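PDB 4S3I: DNA polymerase III subunit beta from Helicobacter pylori 26695, which tethers DNA polymerases and other proteins to DNA as a ring-shaped sliding clamp and so confers processivity on replication. Local coordinates for residues Leu16-Ala21 with Asn230-Phe235; Ala21-Lys26 with Ser33-Glu38; Ile89-Lys94 with Leu98-Asn103; Asp138-Ile143 with Leu207-Leu212; Phe217-Lys220 with Leu225-Ile228. All coordinates share one frame; numbering follows the deposited sequence. Where two conformers were deposited one is given.

Interaction 1 of 5, residues Leu16-Ala21 with Asn230-Phe235; sequences LRYLQA and NEMHTF
Tyr18 and His233 form a T-shaped aromatic pair: the imidazole turns its edge to the phenol face, with ring centroids 5.0 Å apart and planes at 78°. The imidazole comes in off centre, CE1 lying 3.8 Å from Tyr18 CD2 and NE2 3.9 Å from Tyr18 CE2. Tyrosine suits the place because its broad ring bridges a gap: the CA atoms of Tyr18 and His233 are 9.8 Å apart.

Apolar packing is slight. Met232, its chain fully extended, brings the methyl CE to 4.4 Å from Tyr18 CD2, while its own CG lies over a face of the His233 ring.

The contact joins helix 9-19 of the N-terminal clamp domain to strand 233-238 in the central domain, where one sheet runs on from domain to domain; Leu55 of the adjoining strand 53-60 touches both side chains.

Polar bonds hold the second partner in position. Asn230 makes an Asx motif, its OD1 accepting from His233 N at 2.8 Å, nearly in line with the side-chain carbonyl. His233 ND1 is hydrogen-bonded to Ser57 OG, which helps fix the rotation of the imidazole and directs its CE1-NE2 edge at Tyr18.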
# COMPACT_ATOMS: atom_id res chain seq x y z
N LEU A 16 18.47 -11.55 -4.48
CA LEU A 16 18.59 -10.48 -3.49
C LEU A 16 17.24 -10.14 -2.84
O LEU A 16 17.17 -9.82 -1.65
CB LEU A 16 19.21 -9.23 -4.11
CG LEU A 16 20.66 -9.39 -4.52
CD1 LEU A 16 21.15 -8.10 -5.17
CD2 LEU A 16 21.53 -9.76 -3.33
N ARG A 17 16.18 -10.21 -3.63
CA ARG A 17 14.86 -9.92 -3.07
C ARG A 17 14.48 -10.88 -1.95
O ARG A 17 14.00 -10.45 -0.89
CB ARG A 17 13.78 -9.88 -4.17
CG ARG A 17 13.85 -8.60 -5.01
CD ARG A 17 12.61 -8.36 -5.88
NE ARG A 17 12.83 -7.23 -6.79
CZ ARG A 17 12.81 -5.95 -6.41
NH1 ARG A 17 12.55 -5.62 -5.15
NH2 ARG A 17 13.04 -5.00 -7.30
N TYR A 18 14.71 -12.16 -2.17
CA TYR A 18 14.42 -13.16 -1.15
C TYR A 18 15.22 -12.94 0.11
O TYR A 18 14.76 -13.24 1.21
CB TYR A 18 14.73 -14.55 -1.67
CG TYR A 18 13.73 -15.09 -2.66
CD1 TYR A 18 12.38 -15.18 -2.32
CD2 TYR A 18 14.13 -15.55 -3.90
CE1 TYR A 18 11.45 -15.69 -3.22
CE2 TYR A 18 13.22 -16.07 -4.80
CZ TYR A 18 11.89 -16.14 -4.46
OH TYR A 18 10.99 -16.66 -5.36
N LEU A 19 16.44 -12.44 -0.06
CA LEU A 19 17.37 -12.34 1.06
C LEU A 19 17.10 -11.15 1.97
O LEU A 19 17.60 -11.10 3.10
CB LEU A 19 18.81 -12.31 0.54
CG LEU A 19 19.31 -13.67 0.08
CD1 LEU A 19 20.56 -13.51 -0.76
CD2 LEU A 19 19.61 -14.58 1.28
N GLN A 20 16.32 -10.18 1.49
CA GLN A 20 16.11 -8.94 2.24
C GLN A 20 15.53 -9.21 3.63
O GLN A 20 15.92 -8.56 4.60
CB GLN A 20 15.23 -7.98 1.45
CG GLN A 20 15.85 -7.53 0.14
CD GLN A 20 17.16 -6.79 0.34
OE1 GLN A 20 17.19 -5.75 1.00
NE2 GLN A 20 18.26 -7.34 -0.19
N ALA A 21 14.64 -10.19 3.73
CA ALA A 21 13.92 -10.43 4.98
C ALA A 21 14.82 -10.98 6.07
O ALA A 21 14.42 -11.05 7.24
CB ALA A 21 12.75 -11.37 4.74
N ASN A 230 15.06 -26.83 -1.07
CA ASN A 230 14.79 -27.26 -2.45
C ASN A 230 16.04 -27.03 -3.28
O ASN A 230 17.13 -26.87 -2.71
CB ASN A 230 13.54 -26.59 -3.05
CG ASN A 230 13.67 -25.08 -3.15
OD1 ASN A 230 14.74 -24.49 -2.94
ND2 ASN A 230 12.56 -24.43 -3.47
N GLU A 231 15.92 -27.00 -4.61
CA GLU A 231 17.14 -26.93 -5.42
C GLU A 231 17.86 -25.59 -5.25
O GLU A 231 19.09 -25.55 -5.21
CB GLU A 231 16.88 -27.26 -6.89
CG GLU A 231 18.11 -27.86 -7.60
CD GLU A 231 17.75 -28.98 -8.57
OE1 GLU A 231 18.20 -28.93 -9.74
OE2 GLU A 231 17.03 -29.92 -8.17
N MET A 232 17.09 -24.50 -5.12
CA MET A 232 17.68 -23.16 -5.00
C MET A 232 17.99 -22.70 -3.56
O MET A 232 18.98 -21.99 -3.33
CB MET A 232 16.79 -22.12 -5.70
CG MET A 232 17.31 -20.69 -5.56
SD MET A 232 16.36 -19.45 -6.49
CE MET A 232 17.21 -17.94 -5.95
N HIS A 233 17.16 -23.10 -2.60
CA HIS A 233 17.24 -22.55 -1.25
C HIS A 233 17.52 -23.56 -0.15
O HIS A 233 17.03 -24.69 -0.19
CB HIS A 233 15.94 -21.82 -0.90
CG HIS A 233 15.58 -20.73 -1.86
ND1 HIS A 233 16.37 -19.62 -2.05
CD2 HIS A 233 14.49 -20.57 -2.64
CE1 HIS A 233 15.78 -18.82 -2.93
NE2 HIS A 233 14.64 -19.37 -3.30
N THR A 234 18.29 -23.13 0.85
CA THR A 234 18.36 -23.82 2.13
C THR A 234 17.97 -22.79 3.19
O THR A 234 18.68 -21.81 3.40
CB THR A 234 19.76 -24.37 2.44
OG1 THR A 234 20.19 -25.23 1.37
CG2 THR A 234 19.75 -25.14 3.77
N PHE A 235 16.84 -23.02 3.84
CA PHE A 235 16.33 -22.15 4.88
C PHE A 235 16.46 -22.88 6.20
O PHE A 235 16.27 -24.11 6.25
CB PHE A 235 14.86 -21.86 4.61
CG PHE A 235 14.12 -21.23 5.77
CD1 PHE A 235 13.99 -19.85 5.84
CD2 PHE A 235 13.54 -22.01 6.76
CE1 PHE A 235 13.29 -19.26 6.89
CE2 PHE A 235 12.85 -21.43 7.82
CZ PHE A 235 12.73 -20.04 7.89

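Interaction 2 of 5, residues Ala21-Lys26 with Ser33-Glu38; sequences AFLDKK and SHIHLE
The backbones of 21-26 and 33-38 come closest at Lys25 and Ser33, whose CA atoms are 4.9 Å apart, and then diverge. The first segment is irregular and the second enters a strand: the two ends of the loop between helix 9-19 and strand 34-40 of the N-terminal clamp domain come together here, joined by backbone bonding of Asp24 with Ala32, while Ser33 pairs in turn with Gly74.

Leu23 carries the side-chain packing. Its CG stands anti to the carbonyl carbon (chi1 -57°), which sends the branched end across the beginning of the strand. There the methyl CD2 rests 3.5 Å from His34 O and 4.0 Å from Ile35 CG1, the Leu23 and Ile35 side chains crossing at about a right angle. CD2 does most of the touching; CD1 lies more loosely, 4.1 Å from Ser33 O. A branched aliphatic residue fits such a mixed surface of backbone and side chain. Ala48 of strand 43-49 also touches it, and Ile35 continues the apolar layer onto Leu16 and Leu19 of the helix.

Polar groups turn elsewhere. Lys25 points its CB away from the strand and gives its ammonium to Gln20 O, with a weak second bond to Leu23 O. Ser33 is small enough to sit against the loop backbone: its OG bonds to Ser30 O, and its CB lies 3.3 Å from Asp24 O.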
# COMPACT_ATOMS: atom_id res chain seq x y z
N ALA A 21 14.64 -10.19 3.73
CA ALA A 21 13.92 -10.43 4.98
C ALA A 21 14.82 -10.98 6.07
O ALA A 21 14.42 -11.05 7.24
CB ALA A 21 12.75 -11.37 4.74
N PHE A 22 16.03 -11.38 5.70
CA PHE A 22 16.95 -12.00 6.65
C PHE A 22 18.07 -11.07 7.07
O PHE A 22 19.04 -11.50 7.69
CB PHE A 22 17.53 -13.29 6.07
CG PHE A 22 16.49 -14.30 5.69
CD1 PHE A 22 16.19 -15.35 6.56
CD2 PHE A 22 15.79 -14.19 4.50
CE1 PHE A 22 15.21 -16.29 6.22
CE2 PHE A 22 14.81 -15.13 4.16
CZ PHE A 22 14.52 -16.17 5.02
N LEU A 23 17.93 -9.79 6.73
CA LEU A 23 18.93 -8.79 7.09
C LEU A 23 18.35 -7.83 8.11
O LEU A 23 17.17 -7.46 8.04
CB LEU A 23 19.33 -7.99 5.86
CG LEU A 23 19.87 -8.80 4.69
CD1 LEU A 23 19.99 -7.93 3.47
CD2 LEU A 23 21.21 -9.38 5.07
N ASP A 24 19.17 -7.41 9.06
CA ASP A 24 18.81 -6.28 9.90
C ASP A 24 19.32 -5.05 9.17
O ASP A 24 20.52 -4.77 9.20
CB ASP A 24 19.44 -6.42 11.28
CG ASP A 24 18.86 -7.60 12.06
OD1 ASP A 24 17.67 -7.89 11.84
OD2 ASP A 24 19.59 -8.22 12.87
N LYS A 25 18.43 -4.35 8.49
CA LYS A 25 18.83 -3.37 7.48
C LYS A 25 19.13 -1.96 7.99
O LYS A 25 19.75 -1.17 7.28
CB LYS A 25 17.81 -3.32 6.33
CG LYS A 25 17.69 -4.62 5.55
CD LYS A 25 16.57 -4.59 4.51
CE LYS A 25 15.19 -4.87 5.12
NZ LYS A 25 15.11 -6.21 5.80
N LYS A 26 18.71 -1.64 9.22
CA LYS A 26 18.75 -0.24 9.68
C LYS A 26 20.14 0.28 10.02
O LYS A 26 20.44 1.45 9.78
CB LYS A 26 17.79 -0.02 10.86
CG LYS A 26 16.32 -0.09 10.41
CD LYS A 26 15.34 0.07 11.56
CE LYS A 26 13.90 -0.02 11.06
NZ LYS A 26 12.95 -0.36 12.15
N SER A 33 23.65 -6.51 8.50
CA SER A 33 23.03 -5.90 7.33
C SER A 33 23.61 -6.43 6.02
O SER A 33 23.24 -5.97 4.92
CB SER A 33 23.18 -4.38 7.37
OG SER A 33 24.52 -3.99 7.12
N HIS A 34 24.53 -7.40 6.14
CA HIS A 34 25.32 -7.88 5.00
C HIS A 34 24.96 -9.29 4.53
O HIS A 34 24.61 -10.17 5.32
CB HIS A 34 26.82 -7.83 5.33
CG HIS A 34 27.45 -6.51 5.04
ND1 HIS A 34 28.71 -6.38 4.49
CD2 HIS A 34 26.99 -5.24 5.22
CE1 HIS A 34 29.00 -5.11 4.35
NE2 HIS A 34 27.98 -4.39 4.78
N ILE A 35 25.11 -9.49 3.22
CA ILE A 35 24.99 -10.79 2.60
C ILE A 35 26.39 -11.36 2.35
O ILE A 35 27.27 -10.67 1.83
CB ILE A 35 24.24 -10.69 1.27
CG1 ILE A 35 22.76 -10.38 1.54
CG2 ILE A 35 24.38 -11.98 0.46
CD1 ILE A 35 21.94 -9.97 0.29
N HIS A 36 26.60 -12.62 2.75
CA HIS A 36 27.86 -13.32 2.50
C HIS A 36 27.81 -13.87 1.07
O HIS A 36 26.79 -14.44 0.62
CB HIS A 36 28.03 -14.45 3.51
CG HIS A 36 29.30 -15.22 3.38
ND1 HIS A 36 29.46 -16.24 2.46
CD2 HIS A 36 30.46 -15.17 4.08
CE1 HIS A 36 30.67 -16.77 2.59
NE2 HIS A 36 31.29 -16.13 3.57
N LEU A 37 28.90 -13.70 0.33
CA LEU A 37 28.97 -14.16 -1.05
C LEU A 37 30.08 -15.20 -1.16
O LEU A 37 31.15 -15.04 -0.56
CB LEU A 37 29.28 -13.00 -2.00
CG LEU A 37 28.35 -11.80 -2.03
CD1 LEU A 37 28.89 -10.74 -2.98
CD2 LEU A 37 26.94 -12.23 -2.44
N GLU A 38 29.84 -16.25 -1.93
CA GLU A 38 30.87 -17.26 -2.17
C GLU A 38 30.78 -17.80 -3.59
O GLU A 38 29.73 -18.29 -4.01
CB GLU A 38 30.79 -18.40 -1.15
CG GLU A 38 31.74 -19.55 -1.46
CD GLU A 38 32.19 -20.31 -0.22
OE1 GLU A 38 31.39 -20.44 0.74
OE2 GLU A 38 33.35 -20.78 -0.20

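Interaction 3 of 5, residues Ile89-Lys94 with Leu98-Asn103; sequences IILETK and LAIKQN
A beta hairpin in the N-terminal clamp domain brings strand 89-94 against strand 98-102, antiparallel with the short axes at 152°. Two hydrogen-bonded pairs form its ladder. Ile90 N donates to Lys101 O at 2.8 Å and Lys101 N returns to Ile90 O, both bonds lying in the carbonyl plane. Glu92 and Ala99 exchange the same two bonds, but Ala99 N, 2.8 Å from Glu92 O, is tilted 30° from the carbonyl plane. Between these pairs, Leu91 CA makes a C-H...O contact with Ala99 O.

The faces differ in chemistry. On the buried one, Leu91 and Ile100 lie side by side, Leu91 CD2 3.7 Å from Ile100 CG1. Ile100 turns its other branch, CG2, to Ile89 CG2, also at 3.7 Å, so a beta-branched residue can touch two neighbours at once. Leu98 extends this row, its CD1 3.9 Å from Thr93 CG2.

The other face mixes exposed Ile90 and Lys101 with partly exposed Glu92, while small Ala99 is buried. As modelled, Lys94 NZ meets Glu92 OE2 at 2.9 Å from above the carboxylate plane, but the lysine is poorly ordered and this salt bridge is tentative.

Strand 4-7 pairs along 89-94 and strand 105-110 along the second strand; Phe77 and Ile80 of helix 74-82 cover Leu91 and Ile100, and Ile81 packs on Ile89.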
# COMPACT_ATOMS: atom_id res chain seq x y z
N ILE A 89 25.83 -8.67 -15.31
CA ILE A 89 26.52 -7.83 -14.34
C ILE A 89 27.82 -8.46 -13.89
O ILE A 89 27.86 -9.64 -13.56
CB ILE A 89 25.63 -7.59 -13.11
CG1 ILE A 89 24.41 -6.76 -13.51
CG2 ILE A 89 26.41 -6.90 -11.98
CD1 ILE A 89 23.34 -6.69 -12.45
N ILE A 90 28.89 -7.66 -13.86
CA ILE A 90 30.18 -8.12 -13.39
C ILE A 90 30.35 -7.82 -11.90
O ILE A 90 30.17 -6.68 -11.47
CB ILE A 90 31.30 -7.45 -14.19
CG1 ILE A 90 31.29 -7.96 -15.63
CG2 ILE A 90 32.65 -7.68 -13.53
CD1 ILE A 90 32.24 -7.22 -16.57
N LEU A 91 30.71 -8.83 -11.12
CA LEU A 91 31.02 -8.64 -9.71
C LEU A 91 32.47 -8.99 -9.49
O LEU A 91 32.90 -10.11 -9.81
CB LEU A 91 30.12 -9.49 -8.82
CG LEU A 91 28.64 -9.30 -9.10
CD1 LEU A 91 27.79 -10.29 -8.31
CD2 LEU A 91 28.21 -7.86 -8.80
N GLU A 92 33.25 -8.05 -8.97
CA GLU A 92 34.67 -8.29 -8.80
C GLU A 92 35.19 -7.64 -7.52
O GLU A 92 34.97 -6.45 -7.29
CB GLU A 92 35.45 -7.74 -10.00
CG GLU A 92 36.97 -7.86 -9.88
CD GLU A 92 37.69 -7.50 -11.17
OE1 GLU A 92 37.03 -6.99 -12.11
OE2 GLU A 92 38.92 -7.73 -11.25
N THR A 93 35.88 -8.41 -6.68
CA THR A 93 36.42 -7.84 -5.46
C THR A 93 37.68 -7.04 -5.77
O THR A 93 38.43 -7.37 -6.69
CB THR A 93 36.73 -8.90 -4.40
OG1 THR A 93 37.67 -9.83 -4.95
CG2 THR A 93 35.46 -9.62 -3.99
N LYS A 94 37.88 -5.99 -5.00
CA LYS A 94 39.06 -5.16 -5.11
C LYS A 94 39.38 -4.72 -3.69
O LYS A 94 38.64 -3.92 -3.12
CB LYS A 94 38.78 -3.96 -6.02
CG LYS A 94 39.37 -4.06 -7.43
CD LYS A 94 38.41 -4.67 -8.45
CE LYS A 94 38.98 -4.61 -9.88
NZ LYS A 94 40.21 -5.44 -10.07
N LEU A 98 33.73 -4.41 -2.95
CA LEU A 98 33.13 -5.16 -4.05
C LEU A 98 32.78 -4.20 -5.18
O LEU A 98 32.04 -3.23 -4.96
CB LEU A 98 31.85 -5.87 -3.61
CG LEU A 98 31.22 -6.68 -4.75
CD1 LEU A 98 32.16 -7.80 -5.14
CD2 LEU A 98 29.84 -7.23 -4.41
N ALA A 99 33.28 -4.47 -6.38
CA ALA A 99 32.94 -3.63 -7.54
C ALA A 99 31.80 -4.25 -8.33
O ALA A 99 31.77 -5.47 -8.53
CB ALA A 99 34.16 -3.41 -8.43
N ILE A 100 30.86 -3.42 -8.77
CA ILE A 100 29.75 -3.90 -9.59
C ILE A 100 29.78 -3.14 -10.91
O ILE A 100 29.75 -1.91 -10.92
CB ILE A 100 28.41 -3.63 -8.91
CG1 ILE A 100 28.33 -4.35 -7.56
CG2 ILE A 100 27.24 -4.01 -9.83
CD1 ILE A 100 27.18 -3.82 -6.67
N LYS A 101 29.82 -3.86 -12.04
CA LYS A 101 29.91 -3.18 -13.33
C LYS A 101 28.87 -3.70 -14.30
O LYS A 101 28.60 -4.90 -14.37
CB LYS A 101 31.30 -3.34 -13.96
CG LYS A 101 32.43 -3.45 -12.98
CD LYS A 101 33.13 -2.12 -12.78
CE LYS A 101 33.83 -1.68 -14.06
NZ LYS A 101 34.67 -0.47 -13.83
N GLN A 102 28.27 -2.78 -15.04
CA GLN A 102 27.40 -3.14 -16.15
C GLN A 102 27.61 -2.07 -17.20
O GLN A 102 27.07 -0.97 -17.07
CB GLN A 102 25.93 -3.18 -15.72
CG GLN A 102 25.00 -3.58 -16.85
CD GLN A 102 23.54 -3.41 -16.50
OE1 GLN A 102 23.04 -2.28 -16.44
NE2 GLN A 102 22.85 -4.52 -16.28
N ASN A 103 28.42 -2.39 -18.21
CA ASN A 103 28.71 -1.48 -19.31
C ASN A 103 29.22 -0.13 -18.82
O ASN A 103 30.33 -0.04 -18.29
CB ASN A 103 27.50 -1.29 -20.22
CG ASN A 103 27.85 -0.56 -21.51
OD1 ASN A 103 29.03 -0.38 -21.84
ND2 ASN A 103 26.83 -0.14 -22.25

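Interaction 4 of 5, residues Asp138-Ile143 with Leu207-Leu212; sequences DAFKKI and LEILKL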
# COMPACT_ATOMS: atom_id res chain seq x y z
N ASP A 138 -0.04 -24.94 2.46
CA ASP A 138 -1.46 -24.63 2.49
C ASP A 138 -1.92 -24.59 3.94
O ASP A 138 -2.61 -23.66 4.36
CB ASP A 138 -2.24 -25.69 1.70
CG ASP A 138 -3.71 -25.32 1.52
OD1 ASP A 138 -3.99 -24.17 1.14
OD2 ASP A 138 -4.58 -26.19 1.75
N ALA A 139 -1.53 -25.60 4.71
CA ALA A 139 -1.82 -25.63 6.14
C ALA A 139 -1.23 -24.41 6.84
O ALA A 139 -1.88 -23.78 7.67
CB ALA A 139 -1.30 -26.94 6.77
N PHE A 140 0.03 -24.09 6.53
CA PHE A 140 0.70 -22.95 7.15
C PHE A 140 -0.06 -21.65 6.84
O PHE A 140 -0.31 -20.83 7.72
CB PHE A 140 2.15 -22.82 6.64
CG PHE A 140 3.10 -23.82 7.23
CD1 PHE A 140 2.70 -24.68 8.25
CD2 PHE A 140 4.42 -23.90 6.78
CE1 PHE A 140 3.58 -25.61 8.79
CE2 PHE A 140 5.31 -24.82 7.32
CZ PHE A 140 4.89 -25.67 8.33
N LYS A 141 -0.40 -21.46 5.58
CA LYS A 141 -1.05 -20.20 5.19
C LYS A 141 -2.44 -20.09 5.82
O LYS A 141 -2.90 -19.00 6.17
CB LYS A 141 -1.15 -20.10 3.67
CG LYS A 141 -1.62 -18.75 3.16
CD LYS A 141 -2.18 -18.84 1.74
CE LYS A 141 -2.66 -17.48 1.25
NZ LYS A 141 -3.60 -17.56 0.09
N LYS A 142 -3.11 -21.23 6.00
CA LYS A 142 -4.48 -21.20 6.50
C LYS A 142 -4.52 -20.97 8.00
O LYS A 142 -5.46 -20.39 8.53
CB LYS A 142 -5.21 -22.50 6.11
CG LYS A 142 -5.69 -22.50 4.68
CD LYS A 142 -6.26 -23.87 4.26
CE LYS A 142 -6.85 -23.81 2.84
NZ LYS A 142 -7.12 -25.19 2.33
N ILE A 143 -3.47 -21.40 8.68
CA ILE A 143 -3.45 -21.36 10.14
C ILE A 143 -2.77 -20.10 10.67
O ILE A 143 -3.08 -19.62 11.76
CB ILE A 143 -2.78 -22.64 10.67
CG1 ILE A 143 -3.67 -23.85 10.34
CG2 ILE A 143 -2.50 -22.59 12.17
CD1 ILE A 143 -3.12 -25.18 10.83
N LEU A 207 6.08 -17.19 8.21
CA LEU A 207 5.82 -16.21 7.16
C LEU A 207 6.92 -16.21 6.10
O LEU A 207 6.64 -16.11 4.91
CB LEU A 207 5.64 -14.83 7.79
CG LEU A 207 4.41 -14.75 8.70
CD1 LEU A 207 4.43 -13.49 9.56
CD2 LEU A 207 3.13 -14.83 7.86
N GLU A 208 8.18 -16.35 6.52
CA GLU A 208 9.26 -16.47 5.54
C GLU A 208 9.12 -17.72 4.67
O GLU A 208 9.29 -17.65 3.45
CB GLU A 208 10.64 -16.42 6.23
CG GLU A 208 10.92 -15.13 6.99
CD GLU A 208 10.60 -13.87 6.18
OE1 GLU A 208 10.69 -13.90 4.94
OE2 GLU A 208 10.28 -12.83 6.80
N ILE A 209 8.82 -18.86 5.29
CA ILE A 209 8.60 -20.09 4.54
C ILE A 209 7.57 -19.90 3.43
O ILE A 209 7.73 -20.40 2.31
CB ILE A 209 8.16 -21.25 5.46
CG1 ILE A 209 9.36 -21.76 6.24
CG2 ILE A 209 7.55 -22.40 4.65
CD1 ILE A 209 8.99 -22.41 7.55
N LEU A 210 6.52 -19.15 3.74
CA LEU A 210 5.47 -18.92 2.75
C LEU A 210 5.98 -18.15 1.53
O LEU A 210 5.46 -18.33 0.42
CB LEU A 210 4.27 -18.20 3.38
CG LEU A 210 3.51 -19.00 4.43
CD1 LEU A 210 2.39 -18.16 5.04
CD2 LEU A 210 2.94 -20.29 3.81
N LYS A 211 7.00 -17.31 1.71
CA LYS A 211 7.52 -16.55 0.58
C LYS A 211 8.46 -17.39 -0.27
O LYS A 211 8.68 -17.10 -1.45
CB LYS A 211 8.25 -15.28 1.03
CG LYS A 211 7.48 -14.35 1.94
CD LYS A 211 8.39 -13.21 2.37
CE LYS A 211 7.99 -12.62 3.72
NZ LYS A 211 8.99 -11.62 4.20
N LEU A 212 9.03 -18.43 0.33
CA LEU A 212 10.11 -19.16 -0.31
C LEU A 212 9.66 -20.46 -0.95
O LEU A 212 10.16 -20.85 -2.02
CB LEU A 212 11.22 -19.46 0.70
CG LEU A 212 12.00 -18.25 1.20
CD1 LEU A 212 12.79 -18.58 2.46
CD2 LEU A 212 12.93 -17.77 0.11
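Ile209 and Leu210 are the residues through which helix 203-212 meets helix 135-143, and both direct their CB toward it. The short axes pass 10.0 Å apart at a crossing angle of -132°. In the beta clamp fold each domain carries two such helices, packed on sheets and facing the central channel of the ring.

Ile209 comes first. Its CG2 branch approaches the rim of the Phe140 ring, near the ring plane, and stands 4.1 Å from Phe140 CD2. The beta-branched chain is buried and also meets Phe235 of strand 233-238, while Phe140 reaches Ile159 and Met161 of strand 158-164 and Val172 of strand 169-175; the pair therefore ties both helices to the sheets.

Leu210 follows, less buried, with CG anti to the carbonyl carbon (chi1 -66°). This puts its two methyls against the backbone and the CB atoms of the facing helix: CD2 lies 3.9 Å from Phe140 CB and 4.0 Å from Lys141 N, and CD1 is 4.0 Å from Lys141 CA. Lys141 contributes its CB, 4.1 Å from Leu210 CD2, and then runs out extended with its amine leading away.

Lys211 turns from the interface and pairs with Glu208, NZ to OE1 at 2.9 Å, as Lys142 does with Asp138, both of which also bond to the backbone of Ala365. These two salt bridges stay within their own helices, and the joint between the helices rests on apolar contact, which is less directional than hydrogen bonding.

Interaction 5 of 5, residues Phe217-Lys220 with Leu225-Ile228; sequences FSFK and LAVI
Lys220 and Val227 exchange two backbone hydrogen bonds in a beta hairpin of the central clamp domain, formed by strands 217-221 and 225-229; the segments 217-220 and 225-228 run antiparallel at 170°. Val227 N reaches Lys220 O at 2.7 Å, with an N-H...O angle of 173°, and Lys220 N answers to Val227 O at 2.9 Å.

Val227 O has a further donor, a water 2.9 Å away, which itself accepts from Ser218 OG at 2.6 Å. The small hydroxyl of serine is thus linked to the facing strand through water, and it also makes a weak bond to Glu229 O. The next rung of the ladder joins Ser218 to Glu229 by backbone bonding. Amides and carbonyls that turn outward are used by the flanking strands: Phe217 and Phe219 bond to 127-131, Ala226 and Ile228 to 233-238. Near the turn, Leu225 N is taken by Asp222 OD1 and Leu225 O by Ser221 OG.

C-H...O contacts add to the ladder, as from Ile228 CA to Ser218 O at 3.3 Å. Apolar chains fill the face of Phe219 and Ile228, where rings pack against Ile228 and the small Ala226. A chi1 of 171° swings the Phe219 ring over to the facing strand, where CZ meets Ala226 CB at 3.8 Å. Ile228 serves both rings: CG1 lies 3.7 Å from Phe219 CD2, and CG2 3.5 Å from Phe217 CD2.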
# COMPACT_ATOMS: atom_id res chain seq x y z
N PHE A 217 10.00 -29.76 -1.72
CA PHE A 217 11.09 -29.40 -0.83
C PHE A 217 11.20 -30.45 0.26
O PHE A 217 10.28 -31.24 0.46
CB PHE A 217 10.90 -28.01 -0.21
CG PHE A 217 9.61 -27.84 0.56
CD1 PHE A 217 8.47 -27.34 -0.07
CD2 PHE A 217 9.53 -28.16 1.92
CE1 PHE A 217 7.28 -27.19 0.64
CE2 PHE A 217 8.34 -28.00 2.63
CZ PHE A 217 7.21 -27.51 1.99
N SER A 218 12.32 -30.48 0.97
CA SER A 218 12.45 -31.37 2.11
C SER A 218 12.30 -30.55 3.38
O SER A 218 12.58 -29.35 3.38
CB SER A 218 13.81 -32.05 2.09
OG SER A 218 14.83 -31.09 2.22
N PHE A 219 11.85 -31.19 4.45
CA PHE A 219 11.81 -30.57 5.76
C PHE A 219 12.52 -31.51 6.70
O PHE A 219 12.16 -32.70 6.78
CB PHE A 219 10.37 -30.34 6.23
CG PHE A 219 10.25 -29.90 7.68
CD1 PHE A 219 10.34 -30.82 8.72
CD2 PHE A 219 10.04 -28.56 7.99
CE1 PHE A 219 10.24 -30.40 10.05
CE2 PHE A 219 9.94 -28.14 9.31
CZ PHE A 219 10.03 -29.06 10.34
N LYS A 220 13.51 -31.00 7.43
CA LYS A 220 14.23 -31.81 8.41
C LYS A 220 14.42 -31.06 9.71
O LYS A 220 14.54 -29.84 9.72
CB LYS A 220 15.60 -32.23 7.88
CG LYS A 220 15.58 -33.04 6.60
CD LYS A 220 16.85 -32.77 5.80
CE LYS A 220 16.97 -33.69 4.60
NZ LYS A 220 17.28 -35.09 5.00
N LEU A 225 16.77 -27.10 15.48
CA LEU A 225 16.57 -26.28 14.30
C LEU A 225 15.68 -27.04 13.34
O LEU A 225 15.62 -28.28 13.38
CB LEU A 225 17.90 -25.98 13.61
CG LEU A 225 19.03 -25.33 14.41
CD1 LEU A 225 20.28 -25.21 13.56
CD2 LEU A 225 18.62 -23.95 14.93
N ALA A 226 14.98 -26.32 12.48
CA ALA A 226 14.35 -26.94 11.33
C ALA A 226 15.02 -26.39 10.07
O ALA A 226 15.29 -25.18 9.98
CB ALA A 226 12.87 -26.67 11.31
N VAL A 227 15.27 -27.27 9.11
CA VAL A 227 15.91 -26.90 7.86
C VAL A 227 15.02 -27.29 6.69
O VAL A 227 14.59 -28.45 6.59
CB VAL A 227 17.29 -27.56 7.75
CG1 VAL A 227 17.89 -27.33 6.36
CG2 VAL A 227 18.22 -27.04 8.84
N ILE A 228 14.74 -26.35 5.80
CA ILE A 228 13.92 -26.63 4.63
C ILE A 228 14.73 -26.39 3.37
O ILE A 228 15.36 -25.33 3.23
CB ILE A 228 12.65 -25.76 4.63
CG1 ILE A 228 11.79 -26.09 5.85
CG2 ILE A 228 11.85 -25.96 3.36
CD1 ILE A 228 10.55 -25.22 5.99
O HOH W 1 15.63 -30.10 4.51

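Interactions 3 and 5 are both hairpins held by paired backbone bonds, but 5 is buried in the long sheet shared by two domains, whereas 3, far from the chain's centre, has one face with exposed side chains. Interactions 1, 2 and 4 rely on side-chain packing instead: an aromatic pair between domains, a leucine where a loop's ends meet, and a phenylalanine and aliphatics between helices. Of these, 2 is buried while 1 and 4 are only partly so. Interactions 1 and 2 share Ala21, and Leu16 packs on Ile35. Helix 203-212 connects several: Leu212 touches Tyr18, Phe22 and Phe235, and Ile209 meets Ile228. Neighbouring strands 225-229 and 233-238 join interactions 5 and 1.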